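Local coordinates for carbohydrate kinase, FGGY (Rhodospirillum rubrum, PDB 3IFR), which probably phosphorylates D-xylulose as a sugar kinase of the FGGY family, whose two domains belong to the actin-like ATPase clan, at residues A[279-284]-A[393-397]; A[385-389]-A[479-485]; A[265-271]-A[299-305]; A[341-347]-A[378-383]; A[357-362]-A[494-498]. All coordinates share one frame; numbering follows the deposited sequence.

Interaction 1 of 5, residues A[279-284]-A[393-397]; sequences KSDPRL and VLDDI
The last turn of helix 372-397 is covered here by the loop between strands 269-273 and 298-301, with Ile397 and Leu284 meeting at its centre. Ile397 has the most surface buried by the contact and spreads its branches over three loop residues. Its CD1 lies 3.4 Å from Leu284 CD1 and 3.5 Å from Asp281 CB, while CG2, anti to the backbone N, lies along the Lys279 chain, 3.5 Å from Lys279 CD. The lysine, straight to CE and bent at its last torsion, runs past in the opposite direction and brings NZ to Ile397 O in a weak hydrogen bond of 3.5 Å. A type I beta turn from Asp281 to Leu284, closed by Leu284 N to Asp281 O, folds this loop of the C-terminal actin-like domain back on the helix and sets Arg283 beside Val393. Val393 CG1 sits over one face of the guanidinium, offset toward its rim. Within the turn Arg283 NE and NH1 form a salt bridge with the Asp281 carboxylate, modelled too short for its lengths to be trusted; NH2 reaches Asp396 OD2 across the contact in a long salt bridge of 3.7 Å, the two planes 55° apart. Leu394 also packs on Ile271 and Val273.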
# COMPACT_ATOMS: atom_id res chain seq x y z
N LYS A 279 -8.02 14.60 6.71
CA LYS A 279 -8.42 15.65 5.80
C LYS A 279 -8.18 15.10 4.44
O LYS A 279 -7.03 14.98 3.94
CB LYS A 279 -7.64 16.95 6.05
CG LYS A 279 -8.19 18.20 5.38
CD LYS A 279 -7.43 19.45 5.85
CE LYS A 279 -8.05 20.77 5.36
NZ LYS A 279 -7.01 21.84 5.07
N SER A 280 -9.29 14.67 3.87
CA SER A 280 -9.32 14.08 2.56
C SER A 280 -8.67 15.07 1.63
O SER A 280 -8.50 16.23 1.98
CB SER A 280 -10.78 13.88 2.15
OG SER A 280 -11.59 14.90 2.71
N ASP A 281 -8.32 14.63 0.44
CA ASP A 281 -7.95 15.56 -0.59
C ASP A 281 -7.89 14.84 -1.93
O ASP A 281 -7.36 13.72 -2.04
CB ASP A 281 -6.65 16.24 -0.24
CG ASP A 281 -6.26 17.32 -1.26
OD1 ASP A 281 -6.45 18.54 -0.93
OD2 ASP A 281 -5.77 16.96 -2.38
N PRO A 282 -8.48 15.49 -2.96
CA PRO A 282 -8.57 15.00 -4.34
C PRO A 282 -7.28 14.35 -4.79
O PRO A 282 -7.24 13.69 -5.82
CB PRO A 282 -8.75 16.30 -5.14
CG PRO A 282 -9.47 17.21 -4.20
CD PRO A 282 -8.99 16.87 -2.82
N ARG A 283 -6.23 14.55 -4.03
CA ARG A 283 -4.89 14.30 -4.54
C ARG A 283 -4.26 13.05 -3.92
O ARG A 283 -3.34 12.45 -4.48
CB ARG A 283 -4.02 15.56 -4.31
CG ARG A 283 -4.52 16.79 -5.08
CD ARG A 283 -3.87 18.12 -4.65
NE ARG A 283 -4.59 18.73 -3.54
CZ ARG A 283 -4.20 19.82 -2.89
NH1 ARG A 283 -4.95 20.29 -1.89
NH2 ARG A 283 -3.08 20.47 -3.21
N LEU A 284 -4.81 12.65 -2.78
CA LEU A 284 -4.18 11.72 -1.84
C LEU A 284 -5.31 10.93 -1.20
O LEU A 284 -6.37 11.51 -0.90
CB LEU A 284 -3.49 12.52 -0.74
CG LEU A 284 -2.21 13.23 -1.19
CD1 LEU A 284 -1.69 14.14 -0.10
CD2 LEU A 284 -1.14 12.23 -1.61
N VAL A 393 2.00 18.59 -1.41
CA VAL A 393 0.57 18.44 -1.20
C VAL A 393 0.28 18.08 0.24
O VAL A 393 -0.61 18.69 0.83
CB VAL A 393 -0.10 17.52 -2.24
CG1 VAL A 393 -1.55 17.24 -1.88
CG2 VAL A 393 -0.02 18.20 -3.59
N LEU A 394 1.01 17.13 0.82
CA LEU A 394 0.80 16.76 2.22
C LEU A 394 0.84 18.01 3.11
O LEU A 394 -0.07 18.29 3.91
CB LEU A 394 1.88 15.78 2.70
CG LEU A 394 1.80 14.25 2.54
CD1 LEU A 394 0.36 13.74 2.36
CD2 LEU A 394 2.72 13.72 1.44
N ASP A 395 1.92 18.77 2.92
CA ASP A 395 2.11 20.04 3.58
C ASP A 395 0.89 20.95 3.44
O ASP A 395 0.40 21.49 4.42
CB ASP A 395 3.34 20.72 3.01
CG ASP A 395 4.18 21.39 4.08
OD1 ASP A 395 3.61 22.00 5.00
OD2 ASP A 395 5.43 21.26 4.02
N ASP A 396 0.43 21.14 2.20
CA ASP A 396 -0.71 21.99 1.94
C ASP A 396 -1.94 21.58 2.74
O ASP A 396 -2.70 22.44 3.21
CB ASP A 396 -1.12 21.87 0.49
CG ASP A 396 -0.36 22.79 -0.39
OD1 ASP A 396 0.62 23.40 0.08
OD2 ASP A 396 -0.75 22.87 -1.59
N ILE A 397 -2.16 20.27 2.83
CA ILE A 397 -3.39 19.81 3.47
C ILE A 397 -3.28 19.92 4.98
O ILE A 397 -4.27 19.82 5.69
CB ILE A 397 -3.76 18.36 3.15
CG1 ILE A 397 -3.64 18.03 1.68
CG2 ILE A 397 -5.17 18.08 3.60
CD1 ILE A 397 -3.58 16.48 1.46

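Interaction 2 of 5, residues A[385-389]-A[479-485]; sequences LAFRH and DRLYRDF
Tyr482, Leu385 and Arg388 carry this crossing of helices 372-397 and 475-496 in the C-terminal actin-like domain, where the two short axes pass 10.5 Å apart at -82°. The Tyr482 ring projects toward helix 372-397 with CG anti to its backbone N. The Arg388 guanidinium lies flat on one ring face, centres 4.5 Å apart and planes at 11°, an off-centre cation-pi stack with NE toward the ring rim. At the ring edge, in its plane, is the Leu385 carbonyl oxygen, 3.7 Å from Tyr482 CE1. Leu385 runs past Tyr482 and Phe485 in the direction opposite to theirs: CD1 meets Tyr482 CD1 at 4.0 Å, CB sits over the centre of the Phe485 ring, 4.0 Å from its centroid in a CH-pi contact, and CD2 meets Leu481 CG at 3.7 Å. Beyond the leucine, Phe485 also borders Ala386, and its side chain packs on Pro345 and Tyr346. The Arg388 chain is extended from CG to NE, which carries its charged end past the tyrosine to Asp479; NH1 also makes a weak hydrogen bond to Val423 O. The Asp479 carboxylate stands nearly perpendicular to the guanidinium, and its OD1 forms a salt bridge with it, NH2 modelled doubtfully close and NH1 in a weak hydrogen bond of 3.0 Å.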
# COMPACT_ATOMS: atom_id res chain seq x y z
N LEU A 385 11.30 14.36 -7.99
CA LEU A 385 10.47 15.54 -8.10
C LEU A 385 8.99 15.27 -7.90
O LEU A 385 8.27 16.10 -7.31
CB LEU A 385 10.66 16.14 -9.48
CG LEU A 385 11.43 17.44 -9.60
CD1 LEU A 385 12.20 17.80 -8.34
CD2 LEU A 385 12.31 17.28 -10.83
N ALA A 386 8.52 14.14 -8.41
CA ALA A 386 7.13 13.75 -8.22
C ALA A 386 6.90 13.43 -6.75
O ALA A 386 5.82 13.69 -6.22
CB ALA A 386 6.75 12.56 -9.07
N PHE A 387 7.90 12.83 -6.12
CA PHE A 387 7.81 12.57 -4.69
C PHE A 387 7.73 13.90 -3.93
O PHE A 387 6.94 14.05 -3.02
CB PHE A 387 9.00 11.73 -4.20
CG PHE A 387 8.71 10.26 -4.17
CD1 PHE A 387 7.69 9.78 -3.39
CD2 PHE A 387 9.45 9.36 -4.93
CE1 PHE A 387 7.40 8.44 -3.34
CE2 PHE A 387 9.17 8.00 -4.88
CZ PHE A 387 8.14 7.55 -4.07
N ARG A 388 8.55 14.86 -4.33
CA ARG A 388 8.50 16.18 -3.71
C ARG A 388 7.09 16.80 -3.78
O ARG A 388 6.60 17.37 -2.77
CB ARG A 388 9.51 17.11 -4.36
CG ARG A 388 9.40 18.58 -3.90
CD ARG A 388 10.71 19.32 -4.08
NE ARG A 388 10.55 20.79 -4.04
CZ ARG A 388 11.56 21.66 -4.18
NH1 ARG A 388 12.80 21.24 -4.37
NH2 ARG A 388 11.32 22.97 -4.15
N HIS A 389 6.47 16.69 -4.96
CA HIS A 389 5.15 17.24 -5.22
C HIS A 389 4.09 16.69 -4.24
O HIS A 389 3.40 17.47 -3.55
CB HIS A 389 4.77 17.04 -6.71
CG HIS A 389 3.43 17.58 -7.06
ND1 HIS A 389 2.64 17.03 -8.06
CD2 HIS A 389 2.71 18.61 -6.56
CE1 HIS A 389 1.51 17.70 -8.15
NE2 HIS A 389 1.53 18.67 -7.25
N ASP A 479 15.27 23.26 -6.77
CA ASP A 479 14.14 24.16 -6.71
C ASP A 479 13.71 24.63 -8.10
O ASP A 479 12.50 24.61 -8.42
CB ASP A 479 14.45 25.37 -5.83
CG ASP A 479 14.18 25.10 -4.35
OD1 ASP A 479 13.37 24.21 -4.04
OD2 ASP A 479 14.77 25.79 -3.50
N ARG A 480 14.68 25.09 -8.89
CA ARG A 480 14.43 25.51 -10.26
C ARG A 480 13.98 24.33 -11.11
O ARG A 480 13.10 24.46 -11.96
CB ARG A 480 15.66 26.13 -10.90
CG ARG A 480 15.99 27.56 -10.42
CD ARG A 480 17.20 28.20 -11.17
NE ARG A 480 18.43 28.21 -10.37
CZ ARG A 480 19.54 27.54 -10.69
NH1 ARG A 480 20.61 27.59 -9.90
NH2 ARG A 480 19.58 26.81 -11.81
N LEU A 481 14.58 23.16 -10.90
CA LEU A 481 14.12 21.97 -11.66
C LEU A 481 12.68 21.72 -11.32
O LEU A 481 11.86 21.52 -12.23
CB LEU A 481 14.95 20.72 -11.41
CG LEU A 481 14.71 19.61 -12.44
CD1 LEU A 481 14.98 20.14 -13.82
CD2 LEU A 481 15.61 18.41 -12.15
N TYR A 482 12.37 21.78 -10.02
CA TYR A 482 11.00 21.59 -9.55
C TYR A 482 10.05 22.57 -10.22
O TYR A 482 8.97 22.20 -10.69
CB TYR A 482 10.90 21.76 -8.05
CG TYR A 482 9.53 21.44 -7.55
CD1 TYR A 482 9.12 20.12 -7.46
CD2 TYR A 482 8.63 22.43 -7.21
CE1 TYR A 482 7.85 19.78 -7.03
CE2 TYR A 482 7.35 22.12 -6.76
CZ TYR A 482 6.96 20.78 -6.66
OH TYR A 482 5.69 20.41 -6.23
N ARG A 483 10.47 23.82 -10.29
CA ARG A 483 9.69 24.85 -10.95
C ARG A 483 9.54 24.46 -12.44
O ARG A 483 8.42 24.49 -12.99
CB ARG A 483 10.33 26.22 -10.73
CG ARG A 483 10.17 27.25 -11.84
CD ARG A 483 11.12 28.48 -11.63
NE ARG A 483 11.47 29.16 -12.89
CZ ARG A 483 12.46 28.78 -13.72
NH1 ARG A 483 13.23 27.73 -13.44
NH2 ARG A 483 12.68 29.47 -14.85
N ASP A 484 10.62 24.02 -13.07
CA ASP A 484 10.51 23.56 -14.46
C ASP A 484 9.56 22.38 -14.68
O ASP A 484 8.75 22.40 -15.57
CB ASP A 484 11.88 23.20 -15.03
CG ASP A 484 12.69 24.41 -15.34
OD1 ASP A 484 12.25 25.53 -14.95
OD2 ASP A 484 13.75 24.25 -15.97
N PHE A 485 9.70 21.35 -13.87
CA PHE A 485 8.90 20.16 -13.92
C PHE A 485 7.41 20.55 -13.86
O PHE A 485 6.59 20.12 -14.68
CB PHE A 485 9.34 19.34 -12.71
CG PHE A 485 8.46 18.22 -12.34
CD1 PHE A 485 8.66 16.96 -12.88
CD2 PHE A 485 7.51 18.38 -11.35
CE1 PHE A 485 7.88 15.91 -12.51
CE2 PHE A 485 6.71 17.32 -10.95
CZ PHE A 485 6.88 16.09 -11.54

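Interaction 3 of 5, residues A[265-271]-A[299-305]; sequences FGGAGDI and GCMAATG
Gly269 and Met301, the latter present as selenomethionine, face each other as a hydrogen-bonded antiparallel pair: Gly269 N gives to Met301 O at 2.9 Å, and Met301 N returns to Gly269 O. One residue pair along, Asp270 and Cys300 form a non-hydrogen-bonded pair in which Cys300 CA comes 3.1 Å from Gly269 O and Asp270 CA 3.2 Å from Gly299 O, both CA-H...O contacts. Ile271 and Gly299 close the register with two bonds of 2.8 Å, Ile271 N to Gly299 O and Gly299 N to Ile271 O. These pairs join strand 298-301, at one edge of the mixed sheet of the C-terminal actin-like domain, to its neighbour 269-273. Beyond the strands, the loop 266-268 meets the start of helix 305-315: Gly305 N bonds to Gly266 O at 2.9 Å and Thr304 N to Gly267 O at 3.2 Å. Thr304, at the N-cap position, sets CG2 anti to its backbone N, which brings this methyl close against Gly266 O; its CB packs against Gly269 N. Ile271 CG2 rests against the Gly299 backbone, on the sheet face covered by helix 372-397, where His390 and Leu394 meet Ile271, and Ala386 and His390 meet Met301. Asp270 and Cys300 point to the other face; the Cys300 side chain is about 5 Å from a bound phosphate ion, probably from the crystallisation liquor.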
# COMPACT_ATOMS: atom_id res chain seq x y z
N PHE A 265 10.30 3.14 -2.72
CA PHE A 265 10.78 3.03 -4.10
C PHE A 265 10.57 1.62 -4.68
O PHE A 265 11.53 0.89 -4.93
CB PHE A 265 12.23 3.48 -4.19
CG PHE A 265 12.40 4.93 -3.93
CD1 PHE A 265 12.45 5.82 -4.98
CD2 PHE A 265 12.44 5.41 -2.63
CE1 PHE A 265 12.58 7.16 -4.73
CE2 PHE A 265 12.56 6.73 -2.38
CZ PHE A 265 12.62 7.60 -3.42
N GLY A 266 9.31 1.26 -4.86
CA GLY A 266 8.90 -0.02 -5.45
C GLY A 266 8.64 0.13 -6.94
O GLY A 266 8.90 1.18 -7.54
N GLY A 267 8.13 -0.93 -7.55
CA GLY A 267 7.85 -0.88 -8.97
C GLY A 267 6.97 0.32 -9.24
O GLY A 267 7.23 1.10 -10.16
N ALA A 268 5.92 0.43 -8.43
CA ALA A 268 5.12 1.65 -8.30
C ALA A 268 5.48 2.29 -6.98
O ALA A 268 5.76 1.60 -5.98
CB ALA A 268 3.67 1.30 -8.32
N GLY A 269 5.48 3.61 -6.94
CA GLY A 269 5.94 4.28 -5.72
C GLY A 269 4.78 4.59 -4.81
O GLY A 269 3.65 4.79 -5.27
N ASP A 270 5.02 4.57 -3.50
CA ASP A 270 4.00 4.95 -2.53
C ASP A 270 4.56 6.01 -1.65
O ASP A 270 5.77 6.07 -1.43
CB ASP A 270 3.62 3.79 -1.62
CG ASP A 270 2.76 2.76 -2.31
OD1 ASP A 270 1.57 2.62 -1.92
OD2 ASP A 270 3.27 2.10 -3.24
N ILE A 271 3.66 6.80 -1.09
CA ILE A 271 4.06 7.71 -0.04
C ILE A 271 3.00 7.63 1.05
O ILE A 271 1.82 7.72 0.77
CB ILE A 271 4.27 9.12 -0.61
CG1 ILE A 271 4.54 10.13 0.51
CG2 ILE A 271 3.08 9.55 -1.50
CD1 ILE A 271 4.90 11.49 -0.08
N GLY A 299 -0.39 8.04 -0.91
CA GLY A 299 -0.48 8.25 -2.32
C GLY A 299 0.39 7.23 -3.00
O GLY A 299 1.20 6.56 -2.38
N CYS A 300 0.24 7.13 -4.30
CA CYS A 300 0.86 6.11 -5.09
C CYS A 300 1.33 6.81 -6.35
O CYS A 300 0.65 7.70 -6.83
CB CYS A 300 -0.20 5.08 -5.44
SG CYS A 300 0.44 3.72 -6.40
N MSE A 301 2.49 6.46 -6.87
CA MSE A 301 2.76 6.86 -8.23
C MSE A 301 2.96 5.68 -9.15
O MSE A 301 3.76 4.78 -8.90
CB MSE A 301 3.95 7.77 -8.33
CG MSE A 301 3.70 9.15 -7.81
SE MSE A 301 5.44 9.61 -7.06
CE MSE A 301 6.52 8.63 -8.50
N ALA A 302 2.24 5.73 -10.26
CA ALA A 302 2.16 4.59 -11.13
C ALA A 302 3.54 4.14 -11.65
O ALA A 302 3.85 2.95 -11.64
CB ALA A 302 1.24 4.89 -12.25
N ALA A 303 4.39 5.06 -12.08
CA ALA A 303 5.63 4.60 -12.70
C ALA A 303 6.82 5.03 -11.88
O ALA A 303 7.15 6.21 -11.87
CB ALA A 303 5.75 5.12 -14.13
N THR A 304 7.46 4.08 -11.19
CA THR A 304 8.61 4.36 -10.34
C THR A 304 9.79 3.43 -10.66
O THR A 304 10.62 3.75 -11.52
CB THR A 304 8.23 4.28 -8.86
OG1 THR A 304 7.58 5.49 -8.49
CG2 THR A 304 9.44 4.12 -8.00
N GLY A 305 9.89 2.31 -9.97
CA GLY A 305 10.93 1.36 -10.34
C GLY A 305 10.62 0.80 -11.72
O GLY A 305 11.52 0.45 -12.47

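Interaction 4 of 5, residues A[341-347]-A[378-383]; sequences LVCLPYF and ALLEAV
Leu341 opens the contact by laying CD1 against Ala378 CB at 3.8 Å, one of two alanines, with Ala382, that let the strand lie close to the helix. Its carbonyl oxygen is also linked to the helix through a water that donates both to it and to Glu381 OE1. A second water takes a weak bond from Cys343 N and gives one to Ala378 O at 2.8 Å, so two solvent molecules bridge polar groups in an otherwise apolar interface. Cys343 lies at the closest backbone approach and holds SG anti to its backbone N (chi1 162°), which places the sulfur 3.7 Å from Ala382 CB and 3.9 Å from Leu379 CD1. Pro345 follows with CG and CB: CG touches Ala382 CB at 3.8 Å, and CB lies near Leu379 CD1. Last comes Phe347, whose CE2 meets Leu379 CD1 at the ring edge, near its plane, 4.2 Å away. No direct hydrogen bond crosses between the segments. Strand 342-344, paired with strand 362-364, runs at 57° to the 378-383 part of helix 372-397, while Leu488 of helix 475-496 packs on Val342 and Leu344, and helix 305-315 lies against Leu379 and Phe347.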
# COMPACT_ATOMS: atom_id res chain seq x y z
N LEU A 341 17.95 19.01 -19.12
CA LEU A 341 16.98 17.96 -19.37
C LEU A 341 15.85 18.13 -18.37
O LEU A 341 16.10 18.46 -17.21
CB LEU A 341 17.62 16.59 -19.16
CG LEU A 341 18.27 15.95 -20.39
CD1 LEU A 341 18.57 14.48 -20.17
CD2 LEU A 341 17.28 16.06 -21.50
N VAL A 342 14.61 17.94 -18.82
CA VAL A 342 13.48 17.92 -17.91
C VAL A 342 12.59 16.77 -18.30
O VAL A 342 12.16 16.71 -19.43
CB VAL A 342 12.64 19.22 -17.99
CG1 VAL A 342 11.59 19.23 -16.89
CG2 VAL A 342 13.52 20.44 -17.91
N CYS A 343 12.31 15.88 -17.36
CA CYS A 343 11.45 14.72 -17.63
C CYS A 343 10.12 14.72 -16.82
O CYS A 343 10.11 14.99 -15.61
CB CYS A 343 12.26 13.44 -17.39
SG CYS A 343 11.34 11.93 -17.16
N LEU A 344 9.01 14.46 -17.50
CA LEU A 344 7.77 14.10 -16.83
C LEU A 344 7.66 12.58 -16.84
O LEU A 344 7.65 11.96 -17.90
CB LEU A 344 6.59 14.68 -17.57
CG LEU A 344 6.58 16.20 -17.63
CD1 LEU A 344 5.49 16.65 -18.56
CD2 LEU A 344 6.39 16.80 -16.22
N PRO A 345 7.52 11.97 -15.65
CA PRO A 345 7.60 10.51 -15.54
C PRO A 345 6.25 9.81 -15.53
O PRO A 345 6.10 8.86 -14.76
CB PRO A 345 8.24 10.31 -14.17
CG PRO A 345 7.96 11.64 -13.41
CD PRO A 345 7.33 12.62 -14.34
N TYR A 346 5.31 10.24 -16.35
CA TYR A 346 3.97 9.64 -16.35
C TYR A 346 3.69 8.61 -17.47
O TYR A 346 2.82 8.80 -18.34
CB TYR A 346 2.92 10.76 -16.30
CG TYR A 346 3.28 11.87 -15.31
CD1 TYR A 346 3.59 11.57 -13.99
CD2 TYR A 346 3.31 13.20 -15.71
CE1 TYR A 346 3.92 12.57 -13.09
CE2 TYR A 346 3.64 14.21 -14.82
CZ TYR A 346 3.95 13.89 -13.51
OH TYR A 346 4.27 14.89 -12.62
N PHE A 347 4.40 7.48 -17.41
CA PHE A 347 4.34 6.45 -18.43
C PHE A 347 3.05 5.61 -18.46
O PHE A 347 2.70 5.01 -19.49
CB PHE A 347 5.58 5.56 -18.33
CG PHE A 347 6.87 6.34 -18.39
CD1 PHE A 347 7.39 6.76 -19.62
CD2 PHE A 347 7.54 6.67 -17.23
CE1 PHE A 347 8.57 7.48 -19.69
CE2 PHE A 347 8.73 7.38 -17.29
CZ PHE A 347 9.25 7.80 -18.52
N ALA A 378 17.98 12.35 -15.47
CA ALA A 378 16.77 13.13 -15.62
C ALA A 378 15.61 12.31 -15.12
O ALA A 378 14.73 12.83 -14.46
CB ALA A 378 16.56 13.50 -17.07
N LEU A 379 15.60 11.01 -15.42
CA LEU A 379 14.50 10.16 -14.94
C LEU A 379 14.58 10.03 -13.43
O LEU A 379 13.55 10.11 -12.75
CB LEU A 379 14.49 8.76 -15.57
CG LEU A 379 13.33 7.94 -14.96
CD1 LEU A 379 12.02 8.72 -15.07
CD2 LEU A 379 13.16 6.50 -15.52
N LEU A 380 15.80 9.82 -12.92
CA LEU A 380 15.99 9.71 -11.48
C LEU A 380 15.44 10.96 -10.78
O LEU A 380 14.72 10.87 -9.78
CB LEU A 380 17.45 9.52 -11.13
CG LEU A 380 18.05 8.16 -11.45
CD1 LEU A 380 19.36 7.93 -10.71
CD2 LEU A 380 17.05 7.09 -11.15
N GLU A 381 15.77 12.11 -11.34
CA GLU A 381 15.43 13.38 -10.74
C GLU A 381 13.94 13.62 -10.87
O GLU A 381 13.30 14.10 -9.91
CB GLU A 381 16.21 14.48 -11.43
CG GLU A 381 17.70 14.42 -11.11
CD GLU A 381 18.49 15.50 -11.79
OE1 GLU A 381 17.96 16.07 -12.78
OE2 GLU A 381 19.64 15.79 -11.33
N ALA A 382 13.38 13.29 -12.03
CA ALA A 382 11.94 13.42 -12.21
C ALA A 382 11.16 12.59 -11.16
O ALA A 382 10.20 13.07 -10.56
CB ALA A 382 11.50 13.07 -13.66
N VAL A 383 11.56 11.35 -10.92
CA VAL A 383 10.83 10.56 -9.95
C VAL A 383 10.90 11.23 -8.60
O VAL A 383 9.87 11.35 -7.92
CB VAL A 383 11.31 9.09 -9.88
CG1 VAL A 383 10.88 8.40 -8.58
CG2 VAL A 383 10.79 8.36 -11.06
O HOH W 1 16.57 16.50 -14.95
O HOH W 2 14.07 15.51 -14.57

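Interaction 5 of 5, residues A[357-362]-A[494-498]; sequences PFASGT and PFFHR
The extended backbone of 357-362 passes the C-terminal end of helix 475-496, coming nearest where Ala359 and Phe496 have their CA atoms 5.8 Å apart, and no hydrogen bond joins the two segments. Phe496 has the largest buried surface in the contact. CG stands anti to its carbonyl carbon (chi1 -76°), which extends the ring over the loop so that one face receives Ala359 CA and Ser360 N, both offset toward the rim. The alanine CA makes a CH-pi contact, 3.9 Å from the ring centroid and 16° off its normal, and Ala359 CB touches Phe496 CE2 at 3.7 Å. Ser360 OG reaches Phe496 CE1 at 3.5 Å. At the ring edge, in plane, Thr362 OG1 sits 3.8 Å from Phe496 CZ; this hydroxyl donates to Ser360 O at 3.0 Å, which fixes its rotation beside the ring. His497, the first residue to leave helical geometry, lies next to Pro357, though modelled too close for the details to be relied on. Tyr489, two turns earlier on the helix, packs on Pro357, Ala359 and Phe496, and Leu492 packs on Thr362. Phe496, at the end of helix 475-496, thus covers the connection between the antiparallel strands 342-344 and 362-364 in the C-terminal part of this FGGY kinase, plain aromatic packing of a helix end on a loop.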
# COMPACT_ATOMS: atom_id res chain seq x y z
N PRO A 357 -4.49 12.76 -14.71
CA PRO A 357 -4.96 12.44 -16.03
C PRO A 357 -4.16 11.38 -16.69
O PRO A 357 -3.29 10.78 -16.07
CB PRO A 357 -4.56 13.68 -16.79
CG PRO A 357 -3.28 13.86 -16.38
CD PRO A 357 -3.22 13.46 -14.89
N PHE A 358 -4.43 11.21 -17.98
CA PHE A 358 -3.50 10.53 -18.85
C PHE A 358 -2.53 11.45 -19.62
O PHE A 358 -2.66 11.77 -20.78
CB PHE A 358 -4.10 9.37 -19.62
CG PHE A 358 -4.03 8.10 -18.86
CD1 PHE A 358 -3.62 6.91 -19.46
CD2 PHE A 358 -4.32 8.08 -17.52
CE1 PHE A 358 -3.54 5.72 -18.75
CE2 PHE A 358 -4.23 6.89 -16.78
CZ PHE A 358 -3.84 5.70 -17.42
N ALA A 359 -1.57 11.89 -18.83
CA ALA A 359 -0.38 12.54 -19.23
C ALA A 359 0.55 11.41 -19.65
O ALA A 359 0.31 10.29 -19.30
CB ALA A 359 0.16 13.25 -18.08
N SER A 360 1.59 11.70 -20.38
CA SER A 360 2.46 10.61 -20.75
C SER A 360 3.89 10.97 -20.54
O SER A 360 4.20 12.11 -20.42
CB SER A 360 2.24 10.32 -22.19
OG SER A 360 2.25 11.52 -22.86
N GLY A 361 4.75 10.00 -20.49
CA GLY A 361 6.18 10.23 -20.32
C GLY A 361 6.70 11.29 -21.27
O GLY A 361 6.39 11.28 -22.47
N THR A 362 7.43 12.26 -20.72
CA THR A 362 8.02 13.31 -21.54
C THR A 362 9.51 13.57 -21.25
O THR A 362 9.90 13.68 -20.10
CB THR A 362 7.22 14.59 -21.35
OG1 THR A 362 5.84 14.29 -21.59
CG2 THR A 362 7.70 15.67 -22.29
N PRO A 494 -3.05 20.99 -21.85
CA PRO A 494 -4.02 21.12 -22.95
C PRO A 494 -3.69 20.18 -24.08
O PRO A 494 -4.57 19.49 -24.61
CB PRO A 494 -3.82 22.55 -23.44
CG PRO A 494 -3.12 23.25 -22.36
CD PRO A 494 -2.35 22.25 -21.58
N PHE A 495 -2.41 20.15 -24.44
CA PHE A 495 -1.91 19.23 -25.45
C PHE A 495 -2.18 17.74 -25.12
O PHE A 495 -2.41 16.95 -26.02
CB PHE A 495 -0.43 19.47 -25.68
CG PHE A 495 0.18 18.47 -26.57
CD1 PHE A 495 0.25 18.70 -27.93
CD2 PHE A 495 0.66 17.28 -26.06
CE1 PHE A 495 0.76 17.77 -28.76
CE2 PHE A 495 1.20 16.35 -26.89
CZ PHE A 495 1.25 16.59 -28.25
N PHE A 496 -2.14 17.38 -23.84
CA PHE A 496 -2.37 15.99 -23.42
C PHE A 496 -3.86 15.68 -23.47
O PHE A 496 -4.26 14.51 -23.52
CB PHE A 496 -1.95 15.74 -21.94
CG PHE A 496 -0.47 15.62 -21.71
CD1 PHE A 496 0.36 15.05 -22.64
CD2 PHE A 496 0.07 16.05 -20.50
CE1 PHE A 496 1.71 14.92 -22.39
CE2 PHE A 496 1.43 15.93 -20.26
CZ PHE A 496 2.24 15.36 -21.21
N HIS A 497 -4.69 16.71 -23.39
CA HIS A 497 -6.14 16.47 -23.36
C HIS A 497 -6.80 17.00 -24.62
O HIS A 497 -8.01 17.17 -24.68
CB HIS A 497 -6.78 17.02 -22.07
CG HIS A 497 -6.21 16.41 -20.82
ND1 HIS A 497 -6.55 15.14 -20.40
CD2 HIS A 497 -5.29 16.87 -19.94
CE1 HIS A 497 -5.87 14.85 -19.29
NE2 HIS A 497 -5.11 15.88 -19.00
N ARG A 498 -5.98 17.27 -25.63
CA ARG A 498 -6.46 17.38 -26.99
C ARG A 498 -6.93 15.99 -27.39
O ARG A 498 -7.55 15.81 -28.43
CB ARG A 498 -5.32 17.80 -27.91
CG ARG A 498 -4.95 16.75 -28.94
CD ARG A 498 -3.49 16.86 -29.34
NE ARG A 498 -2.71 15.80 -28.69
CZ ARG A 498 -1.97 14.94 -29.37
NH1 ARG A 498 -1.94 15.07 -30.69
NH2 ARG A 498 -1.27 13.98 -28.76

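How the interactions relate
Helix 372-397 is shared by interactions 1, 2 and 4, and helix 475-496 by interactions 2 and 5. Interaction 4 is the buried one, apolar apart from its bridging waters; interactions 1 and 2 combine an apolar part with salt bridges toward the surface. Interaction 3 differs in being backbone pairing at a sheet edge, and interaction 5 packs an aromatic ring near the chain end. Several touch directly: Leu394 CD2 meets Ile271 CD1 between interactions 1 and 3, Ala386 CB meets the selenium of Met301 between 2 and 3, and Leu344 O probably accepts a hydrogen bond from Thr362 N between 4 and 5.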